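Local coordinates for protein chitinase (Thermococcus chitonophagus, PDB 5XSW) that probably hydrolyses chitin internally as an endochitinase, this chain being the C-terminal part of the longer protein and holding a helical domain that binds glycan, at residues I294-S299 / F334-G339; E305-A310 / E330-G335; G255-I260 / D276-S281. One frame throughout, in Å; residues are numbered along the deposited sequence.

Contact 1 (I294-S299 / F334-G339); sequences IVAAVS and FGYNRG. With NAG (2-acetamido-2-deoxy-beta-D-glucopyranose), chain D.
With CG of Tyr336 lying opposite the backbone N (chi1 -177°), the phenol leaves helix 327-338 and runs across to helix 288-311, where Ser299 and Ala296 receive it. The serine hydroxyl also stands anti to its own N, chi1 -169°, and meets the ring obliquely, OG of Ser299 lying 4.2 Å from CE1 of Tyr336. Further along the phenol, CB of Ala296 sits loosely beside the hydroxyl, 4.5 Å from OH of Tyr336. Neither touch is a hydrogen bond; the polar ends are satisfied elsewhere: OH of Tyr336 bonds to the carbonyl O of Phe250, and OG of Ser299 bonds to OD1 of Asn256. This is helix-to-helix packing in the helical domain that carries the glycan pocket, with the tyrosine bridging the gap, and the next residue, Asn337, belongs to that pocket. Arg338 points to a sugar that Glu213, Gln251 and Phe371 of the second subunit also hydrogen-bond. NH2 of Arg338 donates to O7 of the NAG over 3.2 Å at a nearly straight 164°, and O3 of the same sugar lies at the guanidinium edge, in its plane, 3.0 Å from NH2.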
# COMPACT_ATOMS: atom_id res chain seq x y z
N ILE A 294 -4.05 12.40 11.93
CA ILE A 294 -2.61 12.13 12.00
C ILE A 294 -2.15 11.20 10.86
O ILE A 294 -1.12 11.43 10.20
CB ILE A 294 -2.26 11.56 13.40
CG1 ILE A 294 -2.48 12.70 14.42
CG2 ILE A 294 -0.80 11.06 13.43
CD1 ILE A 294 -2.85 12.14 15.83
N VAL A 295 -2.95 10.16 10.58
CA VAL A 295 -2.64 9.28 9.43
C VAL A 295 -2.61 10.08 8.11
O VAL A 295 -1.71 9.92 7.33
CB VAL A 295 -3.66 8.10 9.33
CG1 VAL A 295 -3.42 7.24 8.05
CG2 VAL A 295 -3.54 7.26 10.60
N ALA A 296 -3.63 10.89 7.87
CA ALA A 296 -3.65 11.70 6.67
C ALA A 296 -2.42 12.61 6.57
O ALA A 296 -1.80 12.71 5.50
CB ALA A 296 -4.95 12.55 6.59
N ALA A 297 -2.06 13.24 7.70
CA ALA A 297 -0.84 14.10 7.75
C ALA A 297 0.43 13.30 7.42
O ALA A 297 1.26 13.75 6.69
CB ALA A 297 -0.73 14.73 9.14
N VAL A 298 0.58 12.09 7.96
CA VAL A 298 1.73 11.27 7.63
C VAL A 298 1.73 10.86 6.17
O VAL A 298 2.78 10.83 5.54
CB VAL A 298 1.81 10.01 8.55
CG1 VAL A 298 2.93 9.02 8.13
CG2 VAL A 298 2.04 10.51 10.06
N SER A 299 0.55 10.57 5.62
CA SER A 299 0.48 10.23 4.20
C SER A 299 0.95 11.38 3.30
O SER A 299 1.65 11.18 2.30
CB SER A 299 -0.98 9.85 3.82
OG SER A 299 -1.00 9.28 2.51
N PHE A 334 -2.43 16.96 -5.45
CA PHE A 334 -2.58 16.08 -6.62
C PHE A 334 -2.06 14.65 -6.35
O PHE A 334 -2.71 13.67 -6.70
CB PHE A 334 -1.86 16.72 -7.84
CG PHE A 334 -1.90 15.86 -9.09
CD1 PHE A 334 -3.08 15.73 -9.83
CD2 PHE A 334 -0.78 15.18 -9.49
CE1 PHE A 334 -3.11 14.94 -10.99
CE2 PHE A 334 -0.77 14.43 -10.65
CZ PHE A 334 -1.94 14.29 -11.40
N GLY A 335 -0.90 14.54 -5.71
CA GLY A 335 -0.27 13.28 -5.37
C GLY A 335 -1.14 12.50 -4.37
O GLY A 335 -1.11 11.26 -4.28
N TYR A 336 -1.86 13.24 -3.54
CA TYR A 336 -2.72 12.58 -2.52
C TYR A 336 -3.85 11.89 -3.21
O TYR A 336 -4.19 10.73 -2.90
CB TYR A 336 -3.28 13.59 -1.53
CG TYR A 336 -4.10 12.89 -0.42
CD1 TYR A 336 -3.48 12.42 0.72
CD2 TYR A 336 -5.47 12.76 -0.54
CE1 TYR A 336 -4.21 11.81 1.76
CE2 TYR A 336 -6.23 12.15 0.46
CZ TYR A 336 -5.59 11.67 1.59
OH TYR A 336 -6.34 11.07 2.59
N ASN A 337 -4.43 12.58 -4.18
CA ASN A 337 -5.58 12.02 -4.91
C ASN A 337 -5.17 11.03 -6.04
O ASN A 337 -5.79 9.97 -6.20
CB ASN A 337 -6.40 13.15 -5.51
CG ASN A 337 -7.60 12.65 -6.34
OD1 ASN A 337 -7.71 13.00 -7.50
ND2 ASN A 337 -8.50 11.84 -5.72
N ARG A 338 -4.11 11.33 -6.78
CA ARG A 338 -3.75 10.49 -7.96
C ARG A 338 -2.51 9.63 -7.74
O ARG A 338 -2.19 8.81 -8.57
CB ARG A 338 -3.56 11.38 -9.18
CG ARG A 338 -4.81 12.11 -9.67
CD ARG A 338 -6.04 11.27 -10.05
NE ARG A 338 -5.73 10.09 -10.87
CZ ARG A 338 -5.55 10.08 -12.18
NH1 ARG A 338 -5.63 11.20 -12.89
NH2 ARG A 338 -5.32 8.92 -12.80
N GLY A 339 -1.81 9.82 -6.63
CA GLY A 339 -0.69 8.98 -6.22
C GLY A 339 0.68 9.60 -6.59
O GLY A 339 0.77 10.49 -7.45
C1 NAG D . -7.63 6.59 -16.57
C2 NAG D . -6.42 6.84 -15.69
C3 NAG D . -6.39 5.84 -14.58
C4 NAG D . -7.65 5.79 -13.80
C5 NAG D . -8.80 5.52 -14.70
C6 NAG D . -10.12 5.58 -13.87
C7 NAG D . -4.23 7.64 -16.58
C8 NAG D . -3.00 7.41 -17.47
N2 NAG D . -5.26 6.65 -16.53
O3 NAG D . -5.28 6.08 -13.70
O4 NAG D . -7.61 4.65 -12.86
O5 NAG D . -8.86 6.55 -15.74
O6 NAG D . -11.13 5.39 -14.82
O7 NAG D . -4.31 8.61 -15.85

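Contact 2 (E305-A310 / E330-G335); sequences ELLYAA and EIIDFG
Ile331 is the first residue of the 330-335 segment to meet Leu307. Its CB points at helix 288-311, and the branch that makes the touch is the short one: CG2 of Ile331 lies 4.0 Å from CD1 of Leu307, the two side chains crossing obliquely. One step on, Ile332 starts off to the side of the other helix, but its longer branch turns back. With chi1 at -68° and chi2 at -50°, the chain is bent at CG1, and CD1 of Ile332 arrives 4.1 Å from CD1 of Leu307, while the leucine runs past it in the opposite direction. A single methyl of Leu307 thus serves both isoleucines, and every atom in the touch is apolar and buried. Leu307 also packs on Ile343 of helix 340-346, so a third helix contributes to the same cluster. Asp333, next in sequence, turns elsewhere: its OD2 is hydrogen-bonded to ND1 of His374, a residue of the glycan pocket, which makes the aspartate a second-shell neighbour of that site. The CA atoms of Leu307 and Ile332 stay 9.6 Å apart, and the result is an aliphatic interface between helices 288-311 and 327-338 in the core of the helical domain.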
# COMPACT_ATOMS: atom_id res chain seq x y z
N GLU A 305 8.36 14.05 1.69
CA GLU A 305 9.62 13.37 2.00
C GLU A 305 10.16 12.62 0.80
O GLU A 305 11.39 12.58 0.56
CB GLU A 305 9.49 12.40 3.19
CG GLU A 305 9.26 13.09 4.62
CD GLU A 305 10.57 13.44 5.37
OE1 GLU A 305 11.66 13.15 4.82
OE2 GLU A 305 10.51 13.93 6.55
N LEU A 306 9.27 11.99 0.03
CA LEU A 306 9.71 11.23 -1.14
C LEU A 306 10.31 12.20 -2.21
O LEU A 306 11.34 11.90 -2.85
CB LEU A 306 8.53 10.45 -1.78
CG LEU A 306 8.84 9.70 -3.05
CD1 LEU A 306 9.83 8.57 -2.83
CD2 LEU A 306 7.49 9.14 -3.59
N LEU A 307 9.61 13.30 -2.45
CA LEU A 307 10.09 14.29 -3.41
C LEU A 307 11.49 14.78 -2.98
O LEU A 307 12.44 14.78 -3.77
CB LEU A 307 9.11 15.44 -3.52
CG LEU A 307 7.87 15.07 -4.39
CD1 LEU A 307 6.71 16.01 -4.24
CD2 LEU A 307 8.19 14.86 -5.90
N TYR A 308 11.60 15.19 -1.74
CA TYR A 308 12.89 15.65 -1.22
C TYR A 308 13.96 14.61 -1.35
O TYR A 308 15.11 14.95 -1.69
CB TYR A 308 12.78 16.05 0.25
CG TYR A 308 12.44 17.53 0.52
CD1 TYR A 308 13.46 18.52 0.48
CD2 TYR A 308 11.17 17.91 0.91
CE1 TYR A 308 13.18 19.86 0.79
CE2 TYR A 308 10.86 19.26 1.25
CZ TYR A 308 11.92 20.23 1.18
OH TYR A 308 11.66 21.54 1.51
N ALA A 309 13.65 13.35 -1.03
CA ALA A 309 14.67 12.28 -1.10
C ALA A 309 15.16 12.08 -2.52
O ALA A 309 16.30 11.61 -2.73
CB ALA A 309 14.14 10.94 -0.59
N ALA A 310 14.30 12.36 -3.48
CA ALA A 310 14.65 12.12 -4.88
C ALA A 310 15.37 13.31 -5.50
O ALA A 310 16.19 13.13 -6.37
CB ALA A 310 13.39 11.84 -5.72
N GLU A 330 -0.46 22.40 -4.46
CA GLU A 330 -1.10 21.75 -5.60
C GLU A 330 -0.48 20.35 -5.92
O GLU A 330 -1.21 19.39 -6.16
CB GLU A 330 -0.97 22.65 -6.87
CG GLU A 330 -1.85 23.91 -6.73
CD GLU A 330 -1.46 24.95 -7.77
OE1 GLU A 330 -1.16 24.56 -8.90
OE2 GLU A 330 -1.45 26.14 -7.44
N ILE A 331 0.85 20.28 -5.93
CA ILE A 331 1.59 19.03 -6.21
C ILE A 331 1.26 17.99 -5.14
O ILE A 331 0.93 16.83 -5.42
CB ILE A 331 3.08 19.28 -6.23
CG1 ILE A 331 3.43 20.14 -7.46
CG2 ILE A 331 3.86 17.95 -6.29
CD1 ILE A 331 4.88 20.62 -7.50
N ILE A 332 1.35 18.41 -3.89
CA ILE A 332 1.09 17.49 -2.79
C ILE A 332 -0.40 17.02 -2.81
O ILE A 332 -0.66 15.83 -2.62
CB ILE A 332 1.43 18.12 -1.41
CG1 ILE A 332 2.93 18.36 -1.21
CG2 ILE A 332 0.94 17.24 -0.23
CD1 ILE A 332 3.84 17.16 -1.52
N ASP A 333 -1.35 17.93 -3.00
CA ASP A 333 -2.75 17.51 -3.08
C ASP A 333 -3.00 16.61 -4.31
O ASP A 333 -3.73 15.63 -4.24
CB ASP A 333 -3.68 18.70 -3.19
CG ASP A 333 -5.11 18.27 -3.16
OD1 ASP A 333 -5.54 17.84 -2.08
OD2 ASP A 333 -5.81 18.26 -4.22
N PHE A 334 -2.43 16.96 -5.45
CA PHE A 334 -2.58 16.08 -6.62
C PHE A 334 -2.06 14.65 -6.35
O PHE A 334 -2.71 13.67 -6.70
CB PHE A 334 -1.86 16.72 -7.84
CG PHE A 334 -1.90 15.86 -9.09
CD1 PHE A 334 -3.08 15.73 -9.83
CD2 PHE A 334 -0.78 15.18 -9.49
CE1 PHE A 334 -3.11 14.94 -10.99
CE2 PHE A 334 -0.77 14.43 -10.65
CZ PHE A 334 -1.94 14.29 -11.40
N GLY A 335 -0.90 14.54 -5.71
CA GLY A 335 -0.27 13.28 -5.37
C GLY A 335 -1.14 12.50 -4.37
O GLY A 335 -1.11 11.26 -4.28

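Contact 3 (G255-I260 / D276-S281); sequences GNFNQI and DYMKVS. With PO4 (phosphate ion), chain E; PO4 (phosphate ion), chain M.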
# COMPACT_ATOMS: atom_id res chain seq x y z
N GLY A 255 -4.15 0.25 0.83
CA GLY A 255 -2.82 0.07 0.22
C GLY A 255 -1.88 1.22 0.71
O GLY A 255 -0.76 0.99 1.16
N ASN A 256 -2.36 2.45 0.61
CA ASN A 256 -1.57 3.62 1.09
C ASN A 256 -1.27 3.54 2.58
O ASN A 256 -0.14 3.80 3.02
CB ASN A 256 -2.32 4.91 0.76
CG ASN A 256 -1.52 6.18 1.21
OD1 ASN A 256 -1.82 6.73 2.25
ND2 ASN A 256 -0.55 6.64 0.40
N PHE A 257 -2.26 3.07 3.37
CA PHE A 257 -2.03 2.85 4.81
C PHE A 257 -0.95 1.83 5.06
O PHE A 257 -0.06 2.00 5.94
CB PHE A 257 -3.36 2.39 5.50
CG PHE A 257 -3.29 2.33 6.98
CD1 PHE A 257 -3.58 3.47 7.73
CD2 PHE A 257 -2.95 1.14 7.64
CE1 PHE A 257 -3.53 3.45 9.17
CE2 PHE A 257 -2.91 1.07 9.06
CZ PHE A 257 -3.17 2.22 9.84
N ASN A 258 -1.04 0.71 4.35
CA ASN A 258 -0.02 -0.33 4.45
C ASN A 258 1.38 0.22 4.12
O ASN A 258 2.38 -0.07 4.77
CB ASN A 258 -0.39 -1.49 3.47
CG ASN A 258 0.64 -2.66 3.51
OD1 ASN A 258 1.73 -2.58 2.94
ND2 ASN A 258 0.25 -3.75 4.15
N GLN A 259 1.44 1.02 3.08
CA GLN A 259 2.75 1.58 2.67
C GLN A 259 3.33 2.57 3.72
O GLN A 259 4.54 2.53 4.06
CB GLN A 259 2.55 2.25 1.30
CG GLN A 259 3.73 3.03 0.76
CD GLN A 259 3.36 3.71 -0.54
OE1 GLN A 259 3.91 3.41 -1.59
NE2 GLN A 259 2.35 4.54 -0.48
N ILE A 260 2.50 3.45 4.27
CA ILE A 260 3.08 4.40 5.24
C ILE A 260 3.40 3.74 6.56
O ILE A 260 4.40 4.09 7.21
CB ILE A 260 2.21 5.66 5.48
CG1 ILE A 260 0.87 5.32 6.09
CG2 ILE A 260 2.08 6.45 4.17
CD1 ILE A 260 -0.07 6.55 6.20
N ASP A 276 -9.46 0.35 11.75
CA ASP A 276 -9.44 0.86 13.11
C ASP A 276 -8.93 2.35 13.21
O ASP A 276 -9.40 3.13 14.07
CB ASP A 276 -8.53 -0.00 13.99
CG ASP A 276 -8.49 0.50 15.47
OD1 ASP A 276 -9.58 0.78 15.99
OD2 ASP A 276 -7.40 0.63 16.13
N TYR A 277 -7.97 2.71 12.35
CA TYR A 277 -7.35 4.05 12.41
C TYR A 277 -8.16 5.07 11.63
O TYR A 277 -8.10 6.24 11.96
CB TYR A 277 -5.90 4.04 11.87
CG TYR A 277 -4.88 3.56 12.90
CD1 TYR A 277 -5.07 2.34 13.60
CD2 TYR A 277 -3.76 4.33 13.21
CE1 TYR A 277 -4.15 1.91 14.52
CE2 TYR A 277 -2.83 3.90 14.12
CZ TYR A 277 -3.04 2.68 14.79
OH TYR A 277 -2.13 2.23 15.71
N MET A 278 -8.90 4.64 10.59
CA MET A 278 -9.52 5.59 9.67
C MET A 278 -11.06 5.68 9.85
O MET A 278 -11.66 6.72 9.57
CB MET A 278 -9.25 5.23 8.21
CG MET A 278 -7.73 5.10 7.80
SD MET A 278 -6.84 6.60 8.40
CE MET A 278 -7.76 7.74 7.53
N LYS A 279 -11.69 4.58 10.24
CA LYS A 279 -13.16 4.55 10.18
C LYS A 279 -13.80 5.22 11.42
O LYS A 279 -13.71 4.72 12.53
CB LYS A 279 -13.67 3.07 10.05
CG LYS A 279 -15.25 2.99 9.87
CD LYS A 279 -15.65 1.44 9.92
CE LYS A 279 -17.17 1.26 9.70
NZ LYS A 279 -17.58 -0.04 10.31
N VAL A 280 -14.47 6.33 11.20
CA VAL A 280 -15.05 7.09 12.29
C VAL A 280 -16.52 6.68 12.38
O VAL A 280 -16.91 5.68 11.81
CB VAL A 280 -14.92 8.61 12.10
CG1 VAL A 280 -13.41 9.08 12.16
CG2 VAL A 280 -15.56 9.04 10.78
N SER A 281 -17.29 7.42 13.15
CA SER A 281 -18.72 7.19 13.25
C SER A 281 -19.31 8.42 13.88
O SER A 281 -18.62 9.36 14.18
CB SER A 281 -19.02 5.95 14.10
OG SER A 281 -18.69 6.18 15.45
P PO4 E . 0.81 6.09 -3.27
O1 PO4 E . -0.39 5.60 -2.55
O2 PO4 E . 2.05 6.24 -2.42
O3 PO4 E . 1.04 5.11 -4.39
O4 PO4 E . 0.70 7.44 -3.82
P PO4 M . -6.43 -1.40 -1.71
O1 PO4 M . -6.69 -0.40 -0.63
O2 PO4 M . -7.73 -1.62 -2.43
O3 PO4 M . -6.06 -2.76 -1.17
O4 PO4 M . -5.41 -0.81 -2.59
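An offset edge-to-face aromatic pair, Phe257 against Tyr277, joins helix 254-263, whose polar side lies at the dimer interface, to the short helix 274-278. Phe257 directs its edge at the face of Tyr277: the ring planes stand at 67° and the centroids are 5.6 Å apart. CZ of Phe257 lies over that face, 3.8 Å from CG of Tyr277, and beside it CE1 of Phe257 rests on the tyrosine's methylene, 3.6 Å from CB. The phenylalanine gets there because its CG stands opposite the backbone N (chi1 -171°), which carries the ring toward helix 274-278. Met278 adds a looser touch, its CG 4.5 Å from CD1 of Phe257. An alanine in place of Phe257 takes away the ring edge and would probably leave a gap beneath the Tyr277 face and beside Met278. At its far end OH of Tyr277 bonds to the carbonyl O of Lys412.

The polar side of helix 254-263 grips two phosphates, probably from the crystallisation liquor. ND2 of Asn256 donates to O1 of one phosphate at 3.1 Å (160°), and NE2 of Gln259 reaches O2 of that ion over 2.6 Å. The backbone N of Gly255 bonds to O1 of the other, 3.0 Å away. Both ions are shared across the dimer: the first also takes Ser254 OG and Gly255 N of the second subunit, and the second takes Asn256 and Gln259 of that subunit.

Helix 288-311 runs alongside, its Val295 packing on both Phe257 and Met278, while the loop residues Pro269 and Ala272 lie against Tyr277.

Overall arrangement
Helix 288-311 links the three: it supplies one side of contacts 1 and 2 and packs against contact 3 through Val295. Contacts 1 and 2 use the same two helices, share Phe334 and Gly335, and have centres about 9 Å apart. Contact 3 closes earlier in the chain and lies about 11 Å from contact 1, centre to centre. The two touch directly, OG of Ser299 being 2.7 Å from OD1 of Asn256 and CG1 of Val295 3.5 Å from SD of Met278. Contacts 2 and 3, with centres about 20 Å apart, do not touch. Toward the glycan pocket, contact 1 contributes Asn337, whereas contact 2 is tied to it through the bond between Asp333 and pocket residue His374.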